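Local coordinates for extracellular solute-binding protein family 1 (Arthrobacter chlorophenolicus, PDB 4R2F) that binds the disaccharide laminaribiose and probably hands it on for uptake as the solute-binding component of a sugar transporter, at residues A[100-105]-A[393-398]; A[43-48]-A[82-87]. One frame throughout, in Å; residues are numbered along the deposited sequence.

Contact 1. Residues A[100-105]-A[393-398]; sequences GGFQAF and ALDGGQ. With BGC (beta-D-glucopyranose), chain B.
In Asp-395, CG stands opposite the backbone N (chi1 -179°), which carries the carboxylate off helix 389-396 to the rim of a glucose. In Phe-102, CG lies opposite the carbonyl carbon instead (chi1 -43°), and the ring edge comes up to the same aspartate. The site is part of the sugar pocket of a family 1 extracellular solute-binding protein (SBP_bac_1). Phe-102 CD2 meets Asp-395 CB at 4.1 Å, near the ring plane, and the carboxylate is turned almost square to the ring, at 87°. No direct hydrogen bond joins the two segments. The sugar and a water do so. Each carboxylate oxygen accepts one short bond from the sugar: the O6 hydroxyl of the chain B glucose donates to Asp-395 OD1 at 2.5 Å, and its O4 hydroxyl donates to Asp-395 OD2 at 2.5 Å. O4 in turn accepts a nearly straight bond from Gly-101 N at 2.8 Å. The water donates to Asp-395 OD2 at 2.7 Å and accepts from Phe-102 N at 3.0 Å, so OD2 receives two bonds. With an alanine in place of Asp-395, the O6 and O4 hydroxyls would probably each lose their carboxylate acceptor, and the water its tie to the helix. Asp-154, Asn-311 and His-207 also hydrogen-bond to the bound sugar. Gly-101 has no side chain, and a CB there would run into O3 of the glucose. The turn before helix 103-109 is braced from within: Gly-100 N donates to Gln-103 OE1 at 3.0 Å, arriving from above the amide plane.

Contact 2. Residues A[43-48]-A[82-87]; sequences WDMPWA and QTFSSA. With BGC (beta-D-glucopyranose), chain C.
Phe-84 reaches from helix 80-89 to Trp-43 and Met-45 in residues 43-48. The setting is a beta-alpha-beta crossover. Strands 70-74 and 96-97 both run parallel to strand 40-44, which lies between them, and the helix that joins them packs against this middle strand. From CB, the Phe-84 ring is carried out with CG opposite the carbonyl carbon (chi1 -77°). Phe-84 CD1 lies 4.2 Å from Trp-43 CE3. Phe-84 CE1 makes the nearest approach of the phenyl ring to the indole, 3.7 Å from Trp-43 CE3. It comes in at the indole edge, and the two ring planes are inclined at 59°. On the other branch, Phe-84 CE2 meets Met-45 SD at 3.9 Å. At the tip, Phe-84 CZ lies 4.1 Å from Met-45 SD. SD sits in the plane of the phenyl ring, at its edge, a Met-aromatic contact. Bends at chi2 and chi3 of Met-45 bring the sulfur there. Gln-103, Phe-107 and Tyr-316 also touch Phe-84. One helical turn on, Ala-87 CB lies 3.6 Å from Trp-43 CH2, so both helix side chains press on the benzo part of the indole. Toward the pocket, Pro-46 centres an inverse gamma turn that leads into Trp-47, a sugar-pocket residue. Met-45 CB rests on one face of that indole, near its rim, and O2 of the chain C glucose lies at its edge, 3.8 Å from Trp-47 CE3.

How the contacts relate
The chain runs first through strand 40-44 and residues 43-48. It passes helix 50-61 and strand 70-74, and contact 2 closes this short loop of 33 residues at helix 80-89. Strand 96-97 follows, then residues 100-105. Contact 1 opens there and closes only near the C terminus, after 287 intervening residues, at 393-398. The loops are in series and neither nests in the other. Contact 2 ties a helix to its sheet, while contact 1 brings a late helix to the pocket. They meet where Gln-103 NE2 packs 3.3 Å from Phe-84 CE1. The two glucoses are joined as well, C1 of chain B to O3 of chain C.

Contact 1. Residues A[100-105]-A[393-398]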
loop_
_atom_site.group_PDB
_atom_site.type_symbol
_atom_site.label_atom_id
_atom_site.label_comp_id
_atom_site.label_asym_id
_atom_site.label_seq_id
_atom_site.Cartn_x
_atom_site.Cartn_y
_atom_site.Cartn_z
ATOM N N GLY A 100 -1.023 7.111 -5.893
ATOM C CA GLY A 100 -0.321 5.870 -6.014
ATOM C C GLY A 100 1.114 5.987 -5.543
ATOM O O GLY A 100 1.725 7.046 -5.619
ATOM N N GLY A 101 1.644 4.877 -5.047
ATOM C CA GLY A 101 3.019 4.824 -4.545
ATOM C C GLY A 101 4.073 5.234 -5.556
ATOM O O GLY A 101 5.097 5.768 -5.165
ATOM N N PHE A 102 3.821 4.983 -6.844
ATOM C CA PHE A 102 4.801 5.248 -7.926
ATOM C C PHE A 102 4.336 6.186 -9.003
ATOM O O PHE A 102 5.063 6.445 -9.917
ATOM C CB PHE A 102 5.222 3.911 -8.550
ATOM C CG PHE A 102 5.471 2.845 -7.516
ATOM C CD1 PHE A 102 6.586 2.912 -6.706
ATOM C CD2 PHE A 102 4.531 1.860 -7.282
ATOM C CE1 PHE A 102 6.802 1.972 -5.728
ATOM C CE2 PHE A 102 4.738 0.911 -6.310
ATOM C CZ PHE A 102 5.877 0.973 -5.536
ATOM N N GLN A 103 3.124 6.687 -8.853
ATOM C CA GLN A 103 2.500 7.662 -9.731
ATOM C C GLN A 103 3.401 8.877 -10.098
ATOM O O GLN A 103 3.464 9.310 -11.242
ATOM C CB GLN A 103 1.234 8.092 -8.974
ATOM C CG GLN A 103 0.434 9.239 -9.481
ATOM C CD GLN A 103 -0.888 9.324 -8.722
ATOM O OE1 GLN A 103 -1.564 8.315 -8.532
ATOM N NE2 GLN A 103 -1.254 10.518 -8.305
ATOM N N ALA A 104 4.115 9.409 -9.120
ATOM C CA ALA A 104 5.003 10.534 -9.360
ATOM C C ALA A 104 6.061 10.219 -10.453
ATOM O O ALA A 104 6.465 11.109 -11.194
ATOM C CB ALA A 104 5.673 10.925 -8.067
ATOM N N PHE A 105 6.517 8.970 -10.554
ATOM C CA PHE A 105 7.500 8.626 -11.581
ATOM C C PHE A 105 6.901 8.644 -13.008
ATOM O O PHE A 105 7.588 9.004 -13.942
ATOM C CB PHE A 105 8.178 7.281 -11.303
ATOM C CG PHE A 105 9.035 7.282 -10.065
ATOM C CD1 PHE A 105 10.348 7.701 -10.122
ATOM C CD2 PHE A 105 8.505 6.908 -8.826
ATOM C CE1 PHE A 105 11.122 7.719 -8.976
ATOM C CE2 PHE A 105 9.275 6.908 -7.685
ATOM C CZ PHE A 105 10.584 7.317 -7.758
ATOM N N ALA A 393 2.854 1.754 -13.869
ATOM C CA ALA A 393 1.995 0.975 -14.803
ATOM C C ALA A 393 1.639 -0.396 -14.229
ATOM O O ALA A 393 0.501 -0.862 -14.317
ATOM C CB ALA A 393 2.677 0.822 -16.141
ATOM N N LEU A 394 2.611 -1.014 -13.575
ATOM C CA LEU A 394 2.355 -2.240 -12.873
ATOM C C LEU A 394 1.266 -2.065 -11.828
ATOM O O LEU A 394 0.288 -2.791 -11.827
ATOM C CB LEU A 394 3.634 -2.769 -12.247
ATOM C CG LEU A 394 3.490 -3.844 -11.183
ATOM C CD1 LEU A 394 2.877 -5.092 -11.776
ATOM C CD2 LEU A 394 4.849 -4.165 -10.565
ATOM N N ASP A 395 1.434 -1.080 -10.960
ATOM C CA ASP A 395 0.557 -0.883 -9.805
ATOM C C ASP A 395 -0.873 -0.471 -10.177
ATOM O O ASP A 395 -1.830 -0.999 -9.629
ATOM C CB ASP A 395 1.191 0.183 -8.898
ATOM C CG ASP A 395 0.393 0.460 -7.640
ATOM O OD1 ASP A 395 0.022 -0.502 -6.945
ATOM O OD2 ASP A 395 0.175 1.646 -7.326
ATOM N N GLY A 396 -1.006 0.464 -11.108
ATOM C CA GLY A 396 -2.298 1.050 -11.434
ATOM C C GLY A 396 -3.027 0.454 -12.631
ATOM O O GLY A 396 -4.152 0.835 -12.893
ATOM N N GLY A 397 -2.387 -0.463 -13.352
ATOM C CA GLY A 397 -2.899 -0.908 -14.646
ATOM C C GLY A 397 -3.755 -2.166 -14.602
ATOM O O GLY A 397 -3.853 -2.875 -13.588
ATOM N N GLN A 398 -4.362 -2.451 -15.744
ATOM C CA GLN A 398 -5.296 -3.562 -15.886
ATOM C C GLN A 398 -4.701 -4.925 -15.669
ATOM O O GLN A 398 -5.374 -5.786 -15.124
ATOM C CB GLN A 398 -5.974 -3.500 -17.264
ATOM C CG GLN A 398 -6.908 -2.311 -17.426
ATOM C CD GLN A 398 -7.996 -2.273 -16.360
ATOM O OE1 GLN A 398 -8.264 -1.221 -15.790
ATOM N NE2 GLN A 398 -8.608 -3.427 -16.069
HETATM C C2 BGC B . -0.777 1.806 -1.579
HETATM C C3 BGC B . -0.275 2.649 -2.752
HETATM C C4 BGC B . -0.653 1.983 -4.068
HETATM C C5 BGC B . -2.154 1.729 -4.111
HETATM C C6 BGC B . -2.567 0.946 -5.365
HETATM C C1 BGC B . -2.285 1.725 -1.737
HETATM O O2 BGC B . -0.426 2.398 -0.334
HETATM O O3 BGC B . 1.141 2.814 -2.678
HETATM O O4 BGC B . -0.340 2.849 -5.151
HETATM O O5 BGC B . -2.571 1.006 -2.948
HETATM O O6 BGC B . -1.983 -0.375 -5.405
HETATM O O HOH W 1 1.465 3.818 -8.213
#

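Contact 2. Residues A[43-48]-A[82-87]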
loop_
_atom_site.group_PDB
_atom_site.type_symbol
_atom_site.label_atom_id
_atom_site.label_comp_id
_atom_site.label_asym_id
_atom_site.label_seq_id
_atom_site.Cartn_x
_atom_site.Cartn_y
_atom_site.Cartn_z
ATOM N N TRP A 43 -5.345 17.133 -4.000
ATOM C CA TRP A 43 -6.119 15.909 -4.110
ATOM C C TRP A 43 -5.517 14.848 -3.203
ATOM O O TRP A 43 -4.303 14.624 -3.211
ATOM C CB TRP A 43 -6.104 15.399 -5.551
ATOM C CG TRP A 43 -6.927 16.204 -6.534
ATOM C CD1 TRP A 43 -7.520 17.422 -6.332
ATOM C CD2 TRP A 43 -7.221 15.835 -7.882
ATOM N NE1 TRP A 43 -8.168 17.831 -7.483
ATOM C CE2 TRP A 43 -8.004 16.874 -8.445
ATOM C CE3 TRP A 43 -6.906 14.719 -8.671
ATOM C CZ2 TRP A 43 -8.468 16.840 -9.768
ATOM C CZ3 TRP A 43 -7.382 14.677 -9.987
ATOM C CH2 TRP A 43 -8.153 15.741 -10.519
ATOM N N ASP A 44 -6.394 14.141 -2.499
ATOM C CA ASP A 44 -6.020 13.166 -1.480
ATOM C C ASP A 44 -6.873 11.900 -1.645
ATOM O O ASP A 44 -7.974 11.961 -2.189
ATOM C CB ASP A 44 -6.274 13.770 -0.095
ATOM C CG ASP A 44 -5.505 13.048 1.040
ATOM O OD1 ASP A 44 -4.463 12.408 0.765
ATOM O OD2 ASP A 44 -5.915 13.177 2.215
ATOM N N MET A 45 -6.380 10.764 -1.162
ATOM C CA MET A 45 -7.070 9.494 -1.342
ATOM C C MET A 45 -7.833 9.175 -0.038
ATOM O O MET A 45 -7.577 9.785 1.011
ATOM C CB MET A 45 -6.059 8.376 -1.650
ATOM C CG MET A 45 -5.108 8.627 -2.829
ATOM S SD MET A 45 -5.852 9.225 -4.355
ATOM C CE MET A 45 -6.719 7.762 -4.835
ATOM N N PRO A 46 -8.711 8.170 -0.074
ATOM C CA PRO A 46 -9.290 7.696 1.162
ATOM C C PRO A 46 -8.302 6.718 1.768
ATOM O O PRO A 46 -8.353 5.515 1.502
ATOM C CB PRO A 46 -10.605 7.013 0.709
ATOM C CG PRO A 46 -10.749 7.349 -0.749
ATOM C CD PRO A 46 -9.334 7.500 -1.222
ATOM N N TRP A 47 -7.347 7.260 2.503
ATOM C CA TRP A 47 -6.283 6.487 3.121
ATOM C C TRP A 47 -6.686 5.531 4.243
ATOM O O TRP A 47 -6.093 4.481 4.411
ATOM C CB TRP A 47 -5.112 7.384 3.505
ATOM C CG TRP A 47 -4.370 7.859 2.299
ATOM C CD1 TRP A 47 -4.397 9.103 1.756
ATOM C CD2 TRP A 47 -3.517 7.079 1.462
ATOM N NE1 TRP A 47 -3.609 9.149 0.643
ATOM C CE2 TRP A 47 -3.052 7.918 0.444
ATOM C CE3 TRP A 47 -3.095 5.752 1.484
ATOM C CZ2 TRP A 47 -2.190 7.475 -0.542
ATOM C CZ3 TRP A 47 -2.239 5.318 0.506
ATOM C CH2 TRP A 47 -1.795 6.173 -0.493
ATOM N N ALA A 48 -7.642 5.934 5.061
ATOM C CA ALA A 48 -8.070 5.086 6.156
ATOM C C ALA A 48 -9.588 5.115 6.322
ATOM O O ALA A 48 -10.313 4.747 5.420
ATOM C CB ALA A 48 -7.337 5.467 7.433
ATOM N N GLN A 82 -6.441 6.008 -13.920
ATOM C CA GLN A 82 -7.075 6.629 -15.062
ATOM C C GLN A 82 -7.587 8.010 -14.683
ATOM O O GLN A 82 -7.509 8.936 -15.490
ATOM C CB GLN A 82 -8.220 5.722 -15.572
ATOM C CG GLN A 82 -9.212 6.375 -16.531
ATOM C CD GLN A 82 -8.624 6.675 -17.892
ATOM O OE1 GLN A 82 -7.546 6.187 -18.242
ATOM N NE2 GLN A 82 -9.338 7.479 -18.677
ATOM N N THR A 83 -8.121 8.151 -13.470
ATOM C CA THR A 83 -8.612 9.453 -13.009
ATOM C C THR A 83 -7.502 10.525 -13.074
ATOM O O THR A 83 -7.667 11.577 -13.715
ATOM C CB THR A 83 -9.186 9.360 -11.591
ATOM O OG1 THR A 83 -10.188 8.331 -11.541
ATOM C CG2 THR A 83 -9.762 10.678 -11.168
ATOM N N PHE A 84 -6.358 10.238 -12.460
ATOM C CA PHE A 84 -5.176 11.117 -12.578
ATOM C C PHE A 84 -4.647 11.276 -14.002
ATOM O O PHE A 84 -4.366 12.399 -14.428
ATOM C CB PHE A 84 -4.025 10.620 -11.692
ATOM C CG PHE A 84 -4.198 10.939 -10.237
ATOM C CD1 PHE A 84 -3.771 12.160 -9.720
ATOM C CD2 PHE A 84 -4.773 10.015 -9.374
ATOM C CE1 PHE A 84 -3.936 12.451 -8.384
ATOM C CE2 PHE A 84 -4.922 10.305 -8.028
ATOM C CZ PHE A 84 -4.500 11.515 -7.535
ATOM N N SER A 85 -4.466 10.167 -14.724
ATOM C CA SER A 85 -3.928 10.249 -16.082
ATOM C C SER A 85 -4.795 11.153 -16.956
ATOM O O SER A 85 -4.260 11.988 -17.707
ATOM C CB SER A 85 -3.818 8.881 -16.750
ATOM O OG SER A 85 -2.779 8.111 -16.171
ATOM N N SER A 86 -6.113 10.984 -16.847
ATOM C CA SER A 86 -7.070 11.783 -17.617
ATOM C C SER A 86 -7.090 13.256 -17.191
ATOM O O SER A 86 -7.076 14.138 -18.046
ATOM C CB SER A 86 -8.479 11.184 -17.567
ATOM O OG SER A 86 -9.329 11.839 -18.505
ATOM N N ALA A 87 -7.123 13.538 -15.894
ATOM C CA ALA A 87 -7.068 14.936 -15.427
ATOM C C ALA A 87 -5.794 15.674 -15.885
ATOM O O ALA A 87 -5.849 16.801 -16.350
ATOM C CB ALA A 87 -7.176 15.007 -13.911
HETATM C C2 BGC C . -4.368 1.181 1.197
HETATM C C3 BGC C . -4.177 1.368 -0.317
HETATM C C4 BGC C . -5.253 0.565 -1.061
HETATM C C5 BGC C . -6.663 0.928 -0.526
HETATM C C6 BGC C . -7.799 0.219 -1.274
HETATM C C1 BGC C . -5.825 1.491 1.588
HETATM O O1 BGC C . -6.046 1.236 2.975
HETATM O O2 BGC C . -3.443 2.024 1.904
HETATM O O3 BGC C . -2.813 0.999 -0.651
HETATM O O4 BGC C . -5.253 0.787 -2.477
HETATM O O5 BGC C . -6.690 0.612 0.839
HETATM O O6 BGC C . -7.582 -1.193 -1.259
#